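PDB 6CIB: YcaO, which binds an adenine nucleotide and magnesium and probably uses ATP to activate peptide backbone amides for thioamidation, as expected of a YcaO enzyme. Local coordinates for residues A[165-177]-A[354-368]. Residues are numbered along the deposited sequence; the frame is centred on the assembly and turned at random.
Sequences VVERDSWSIVEYF and ASEYVIDEARVGNMP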
loop_
_atom_site.group_PDB
_atom_site.type_symbol
_atom_site.label_atom_id
_atom_site.label_comp_id
_atom_site.label_asym_id
_atom_site.label_seq_id
_atom_site.Cartn_x
_atom_site.Cartn_y
_atom_site.Cartn_z
ATOM N N VAL A 165 -0.040 0.738 -5.549
ATOM C CA VAL A 165 0.395 0.023 -6.764
ATOM C C VAL A 165 1.700 0.622 -7.334
ATOM O O VAL A 165 2.612 -0.122 -7.713
ATOM C CB VAL A 165 -0.729 -0.065 -7.842
ATOM C CG1 VAL A 165 -0.198 -0.668 -9.144
ATOM C CG2 VAL A 165 -1.904 -0.911 -7.349
ATOM N N VAL A 166 1.793 1.953 -7.371
ATOM C CA VAL A 166 3.016 2.648 -7.817
ATOM C C VAL A 166 4.182 2.321 -6.879
ATOM O O VAL A 166 5.287 2.017 -7.335
ATOM C CB VAL A 166 2.801 4.176 -7.938
ATOM C CG1 VAL A 166 4.095 4.903 -8.303
ATOM C CG2 VAL A 166 1.731 4.465 -8.979
ATOM N N GLU A 167 3.906 2.354 -5.577
ATOM C CA GLU A 167 4.880 2.042 -4.536
ATOM C C GLU A 167 5.509 0.655 -4.729
ATOM O O GLU A 167 6.741 0.513 -4.722
ATOM C CB GLU A 167 4.196 2.164 -3.173
ATOM C CG GLU A 167 5.026 1.752 -1.979
ATOM C CD GLU A 167 4.171 1.532 -0.747
ATOM O OE1 GLU A 167 3.577 2.511 -0.245
ATOM O OE2 GLU A 167 4.099 0.382 -0.276
ATOM N N ARG A 168 4.663 -0.353 -4.922
ATOM C CA ARG A 168 5.144 -1.726 -5.109
ATOM C C ARG A 168 5.784 -1.944 -6.481
ATOM O O ARG A 168 6.652 -2.800 -6.620
ATOM C CB ARG A 168 4.036 -2.750 -4.841
ATOM C CG ARG A 168 3.299 -2.518 -3.532
ATOM C CD ARG A 168 3.869 -3.291 -2.370
ATOM N NE ARG A 168 3.369 -2.796 -1.085
ATOM C CZ ARG A 168 2.173 -3.067 -0.558
ATOM N NH1 ARG A 168 1.274 -3.815 -1.205
ATOM N NH2 ARG A 168 1.861 -2.553 0.626
ATOM N N ASP A 169 5.359 -1.165 -7.480
ATOM C CA ASP A 169 6.013 -1.164 -8.799
ATOM C C ASP A 169 7.469 -0.700 -8.684
ATOM O O ASP A 169 8.369 -1.369 -9.216
ATOM C CB ASP A 169 5.233 -0.319 -9.823
ATOM C CG ASP A 169 5.872 -0.342 -11.215
ATOM O OD1 ASP A 169 5.683 -1.321 -11.970
ATOM O OD2 ASP A 169 6.568 0.634 -11.549
ATOM N N SER A 170 7.686 0.422 -7.986
ATOM C CA SER A 170 9.031 0.946 -7.700
ATOM C C SER A 170 9.892 -0.047 -6.925
ATOM O O SER A 170 11.026 -0.318 -7.314
ATOM C CB SER A 170 8.961 2.261 -6.923
ATOM O OG SER A 170 8.577 3.336 -7.752
ATOM N N TRP A 171 9.341 -0.581 -5.831
ATOM C CA TRP A 171 10.023 -1.577 -5.012
ATOM C C TRP A 171 10.363 -2.836 -5.828
ATOM O O TRP A 171 11.479 -3.349 -5.724
ATOM C CB TRP A 171 9.192 -1.881 -3.753
ATOM C CG TRP A 171 9.799 -2.849 -2.781
ATOM C CD1 TRP A 171 11.118 -3.202 -2.670
ATOM C CD2 TRP A 171 9.108 -3.563 -1.744
ATOM N NE1 TRP A 171 11.285 -4.110 -1.656
ATOM C CE2 TRP A 171 10.073 -4.355 -1.069
ATOM C CE3 TRP A 171 7.767 -3.626 -1.331
ATOM C CZ2 TRP A 171 9.740 -5.198 0.004
ATOM C CZ3 TRP A 171 7.432 -4.469 -0.266
ATOM C CH2 TRP A 171 8.423 -5.237 0.395
ATOM N N SER A 172 9.418 -3.292 -6.655
ATOM C CA SER A 172 9.628 -4.448 -7.539
ATOM C C SER A 172 10.752 -4.234 -8.561
ATOM O O SER A 172 11.528 -5.144 -8.820
ATOM C CB SER A 172 8.339 -4.816 -8.253
ATOM O OG SER A 172 7.375 -5.282 -7.335
ATOM N N ILE A 173 10.828 -3.026 -9.112
ATOM C CA ILE A 173 11.906 -2.618 -10.018
ATOM C C ILE A 173 13.285 -2.654 -9.344
ATOM O O ILE A 173 14.231 -3.207 -9.905
ATOM C CB ILE A 173 11.556 -1.263 -10.717
ATOM C CG1 ILE A 173 11.056 -1.526 -12.135
ATOM C CG2 ILE A 173 12.721 -0.288 -10.791
ATOM C CD1 ILE A 173 9.716 -2.223 -12.199
ATOM N N VAL A 174 13.366 -2.096 -8.137
ATOM C CA VAL A 174 14.587 -2.099 -7.327
ATOM C C VAL A 174 15.067 -3.526 -7.021
ATOM O O VAL A 174 16.245 -3.816 -7.185
ATOM C CB VAL A 174 14.413 -1.229 -6.045
ATOM C CG1 VAL A 174 15.572 -1.408 -5.062
ATOM C CG2 VAL A 174 14.283 0.243 -6.422
ATOM N N GLU A 175 14.157 -4.410 -6.614
ATOM C CA GLU A 175 14.504 -5.807 -6.309
ATOM C C GLU A 175 14.828 -6.659 -7.551
ATOM O O GLU A 175 15.750 -7.473 -7.513
ATOM C CB GLU A 175 13.411 -6.499 -5.473
ATOM C CG GLU A 175 13.072 -5.846 -4.132
ATOM C CD GLU A 175 14.181 -5.876 -3.088
ATOM O OE1 GLU A 175 15.209 -6.555 -3.272
ATOM O OE2 GLU A 175 14.016 -5.202 -2.050
ATOM N N TYR A 176 14.071 -6.475 -8.632
ATOM C CA TYR A 176 14.280 -7.235 -9.876
ATOM C C TYR A 176 15.667 -6.981 -10.482
ATOM O O TYR A 176 16.366 -7.928 -10.832
ATOM C CB TYR A 176 13.185 -6.914 -10.898
ATOM C CG TYR A 176 13.142 -7.830 -12.104
ATOM C CD1 TYR A 176 12.454 -9.049 -12.057
ATOM C CD2 TYR A 176 13.766 -7.468 -13.302
ATOM C CE1 TYR A 176 12.403 -9.888 -13.166
ATOM C CE2 TYR A 176 13.723 -8.300 -14.419
ATOM C CZ TYR A 176 13.040 -9.507 -14.345
ATOM O OH TYR A 176 12.992 -10.330 -15.444
ATOM N N PHE A 177 16.049 -5.706 -10.584
ATOM C CA PHE A 177 17.326 -5.293 -11.167
ATOM C C PHE A 177 18.423 -5.105 -10.129
ATOM O O PHE A 177 19.561 -4.807 -10.496
ATOM C CB PHE A 177 17.168 -3.982 -11.940
ATOM C CG PHE A 177 16.310 -4.094 -13.163
ATOM C CD1 PHE A 177 16.755 -4.795 -14.292
ATOM C CD2 PHE A 177 15.054 -3.484 -13.199
ATOM C CE1 PHE A 177 15.956 -4.887 -15.428
ATOM C CE2 PHE A 177 14.252 -3.576 -14.334
ATOM C CZ PHE A 177 14.704 -4.277 -15.448
ATOM N N ALA A 354 1.775 -3.019 -14.216
ATOM C CA ALA A 354 2.630 -2.613 -13.082
ATOM C C ALA A 354 3.245 -3.853 -12.463
ATOM O O ALA A 354 2.604 -4.900 -12.406
ATOM C CB ALA A 354 1.844 -1.835 -12.038
ATOM N N SER A 355 4.494 -3.744 -12.022
ATOM C CA SER A 355 5.180 -4.902 -11.454
ATOM C C SER A 355 4.726 -5.181 -10.027
ATOM O O SER A 355 4.582 -4.262 -9.219
ATOM C CB SER A 355 6.689 -4.712 -11.472
ATOM O OG SER A 355 7.325 -5.930 -11.104
ATOM N N GLU A 356 4.499 -6.462 -9.746
ATOM C CA GLU A 356 4.197 -6.937 -8.404
ATOM C C GLU A 356 5.174 -8.056 -8.010
ATOM O O GLU A 356 4.844 -8.946 -7.220
ATOM C CB GLU A 356 2.723 -7.353 -8.294
ATOM C CG GLU A 356 1.745 -6.188 -8.462
ATOM C CD GLU A 356 0.285 -6.597 -8.461
ATOM O OE1 GLU A 356 -0.052 -7.705 -8.938
ATOM O OE2 GLU A 356 -0.546 -5.784 -8.002
ATOM N N TYR A 357 6.393 -7.954 -8.548
ATOM C CA TYR A 357 7.501 -8.888 -8.308
ATOM C C TYR A 357 7.778 -9.169 -6.825
ATOM O O TYR A 357 8.057 -10.318 -6.454
ATOM C CB TYR A 357 8.773 -8.391 -9.016
ATOM C CG TYR A 357 9.971 -9.313 -8.905
ATOM C CD1 TYR A 357 10.053 -10.484 -9.677
ATOM C CD2 TYR A 357 11.035 -9.009 -8.043
ATOM C CE1 TYR A 357 11.155 -11.332 -9.582
ATOM C CE2 TYR A 357 12.137 -9.851 -7.939
ATOM C CZ TYR A 357 12.190 -11.006 -8.715
ATOM O OH TYR A 357 13.274 -11.848 -8.621
ATOM N N VAL A 358 7.690 -8.125 -5.995
ATOM C CA VAL A 358 7.879 -8.243 -4.531
ATOM C C VAL A 358 6.807 -9.097 -3.831
ATOM O O VAL A 358 7.035 -9.599 -2.727
ATOM C CB VAL A 358 8.013 -6.863 -3.820
ATOM C CG1 VAL A 358 9.303 -6.171 -4.217
ATOM C CG2 VAL A 358 6.816 -5.957 -4.086
ATOM N N ILE A 359 5.646 -9.239 -4.468
ATOM C CA ILE A 359 4.568 -10.097 -3.970
ATOM C C ILE A 359 4.700 -11.524 -4.524
ATOM O O ILE A 359 4.606 -12.493 -3.776
ATOM C CB ILE A 359 3.169 -9.487 -4.248
ATOM C CG1 ILE A 359 3.015 -8.162 -3.489
ATOM C CG2 ILE A 359 2.048 -10.449 -3.846
ATOM C CD1 ILE A 359 2.046 -7.194 -4.124
ATOM N N ASP A 360 4.924 -11.640 -5.830
ATOM C CA ASP A 360 5.080 -12.928 -6.505
ATOM C C ASP A 360 6.050 -12.762 -7.671
ATOM O O ASP A 360 5.883 -11.852 -8.499
ATOM C CB ASP A 360 3.726 -13.433 -7.022
ATOM C CG ASP A 360 3.742 -14.916 -7.397
ATOM O OD1 ASP A 360 4.632 -15.368 -8.155
ATOM O OD2 ASP A 360 2.829 -15.631 -6.935
ATOM N N GLU A 361 7.039 -13.655 -7.749
ATOM C CA GLU A 361 8.064 -13.609 -8.805
ATOM C C GLU A 361 7.488 -13.704 -10.214
ATOM O O GLU A 361 8.073 -13.169 -11.157
ATOM C CB GLU A 361 9.138 -14.677 -8.585
ATOM C CG GLU A 361 10.222 -14.229 -7.612
ATOM C CD GLU A 361 11.222 -15.317 -7.250
ATOM O OE1 GLU A 361 11.328 -16.335 -7.972
ATOM O OE2 GLU A 361 11.913 -15.141 -6.222
ATOM N N ALA A 362 6.333 -14.357 -10.337
ATOM C CA ALA A 362 5.635 -14.482 -11.613
ATOM C C ALA A 362 4.888 -13.215 -12.060
ATOM O O ALA A 362 4.525 -13.103 -13.238
ATOM C CB ALA A 362 4.694 -15.676 -11.587
ATOM N N ARG A 363 4.662 -12.275 -11.137
ATOM C CA ARG A 363 3.923 -11.038 -11.431
ATOM C C ARG A 363 4.876 -9.911 -11.867
ATOM O O ARG A 363 4.850 -8.799 -11.326
ATOM C CB ARG A 363 3.056 -10.609 -10.231
ATOM C CG ARG A 363 1.927 -11.561 -9.867
ATOM C CD ARG A 363 1.141 -11.033 -8.676
ATOM N NE ARG A 363 0.022 -11.901 -8.292
ATOM C CZ ARG A 363 -1.214 -11.819 -8.790
ATOM N NH1 ARG A 363 -1.518 -10.908 -9.710
ATOM N NH2 ARG A 363 -2.156 -12.650 -8.361
ATOM N N VAL A 364 5.701 -10.227 -12.866
ATOM C CA VAL A 364 6.772 -9.362 -13.374
ATOM C C VAL A 364 6.238 -8.021 -13.878
ATOM O O VAL A 364 6.846 -6.980 -13.628
ATOM C CB VAL A 364 7.591 -10.097 -14.488
ATOM C CG1 VAL A 364 8.524 -9.151 -15.240
ATOM C CG2 VAL A 364 8.388 -11.251 -13.898
ATOM N N GLY A 365 5.103 -8.053 -14.579
ATOM C CA GLY A 365 4.556 -6.863 -15.237
ATOM C C GLY A 365 5.415 -6.419 -16.415
ATOM O O GLY A 365 6.292 -7.162 -16.870
ATOM N N ASN A 366 5.164 -5.207 -16.909
ATOM C CA ASN A 366 5.941 -4.638 -18.012
ATOM C C ASN A 366 7.327 -4.256 -17.523
ATOM O O ASN A 366 7.479 -3.318 -16.747
ATOM C CB ASN A 366 5.219 -3.432 -18.626
ATOM C CG ASN A 366 3.906 -3.808 -19.284
ATOM O OD1 ASN A 366 3.632 -4.983 -19.536
ATOM N ND2 ASN A 366 3.088 -2.806 -19.573
HETATM N N MSE A 367 8.325 -5.012 -17.964
HETATM C CA MSE A 367 9.707 -4.826 -17.527
HETATM C C MSE A 367 10.569 -4.471 -18.710
HETATM O O MSE A 367 10.509 -5.155 -19.735
HETATM C CB MSE A 367 10.161 -6.135 -16.878
HETATM C CG MSE A 367 11.215 -5.938 -15.795
HETATM SE SE MSE A 367 10.477 -4.879 -14.305
HETATM C CE MSE A 367 10.079 -6.357 -13.067
ATOM N N PRO A 368 11.372 -3.384 -18.604
ATOM C CA PRO A 368 12.347 -3.127 -19.670
ATOM C C PRO A 368 13.552 -4.072 -19.558
ATOM O O PRO A 368 13.750 -4.707 -18.514
ATOM C CB PRO A 368 12.761 -1.672 -19.432
ATOM C CG PRO A 368 12.551 -1.449 -17.974
ATOM C CD PRO A 368 11.440 -2.365 -17.537
HETATM O O HOH W 1 2.452 -2.808 -7.966
#
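D169 and S172, one helical turn apart, grip the loop 354-368 through its backbone. The anti lone pair of D169 OD1 takes a nearly straight bond from S355 N (2.7 Å, 172°), and the same oxygen forms a salt bridge with R212, which would favour the ionised carboxylate. S172 OG donates to R168 O within the helix and accepts from V358 N at 3.2 Å, joining the helix backbone to the helically wound residues 357-359. A water donating to both V165 O and S355 O adds a further bridge. S355 OG turns back to V364 O (2.8 Å), tying S355 to V364 across the loop, with S172 CB lying against the same hydroxyl.

Packing spreads along the helix from here. V358 sets CG1 over the five-membered ring of W171, 3.5 Å from its centroid, while CG2 lies against S172 OG and W171 CE3. Y176, with CG anti to the backbone N (chi1 -169°), drives its CD1 edge into the face of Y357, a T-shaped pair with planes at 86°. Selenomethionine M367, bent at chi2 and chi3 though poorly ordered, lays CE over a face of Y176 and SE against I173 CD1.

Helix 154-177 also carries E156 and Q160 of the ADP pocket, and the R168 side chain lies about 6 Å from bound ADP. The loop, which follows strand 346-351, covers one side of its C-terminal half; V166, S170 and V174 pack on strands 203-209 and 217-224.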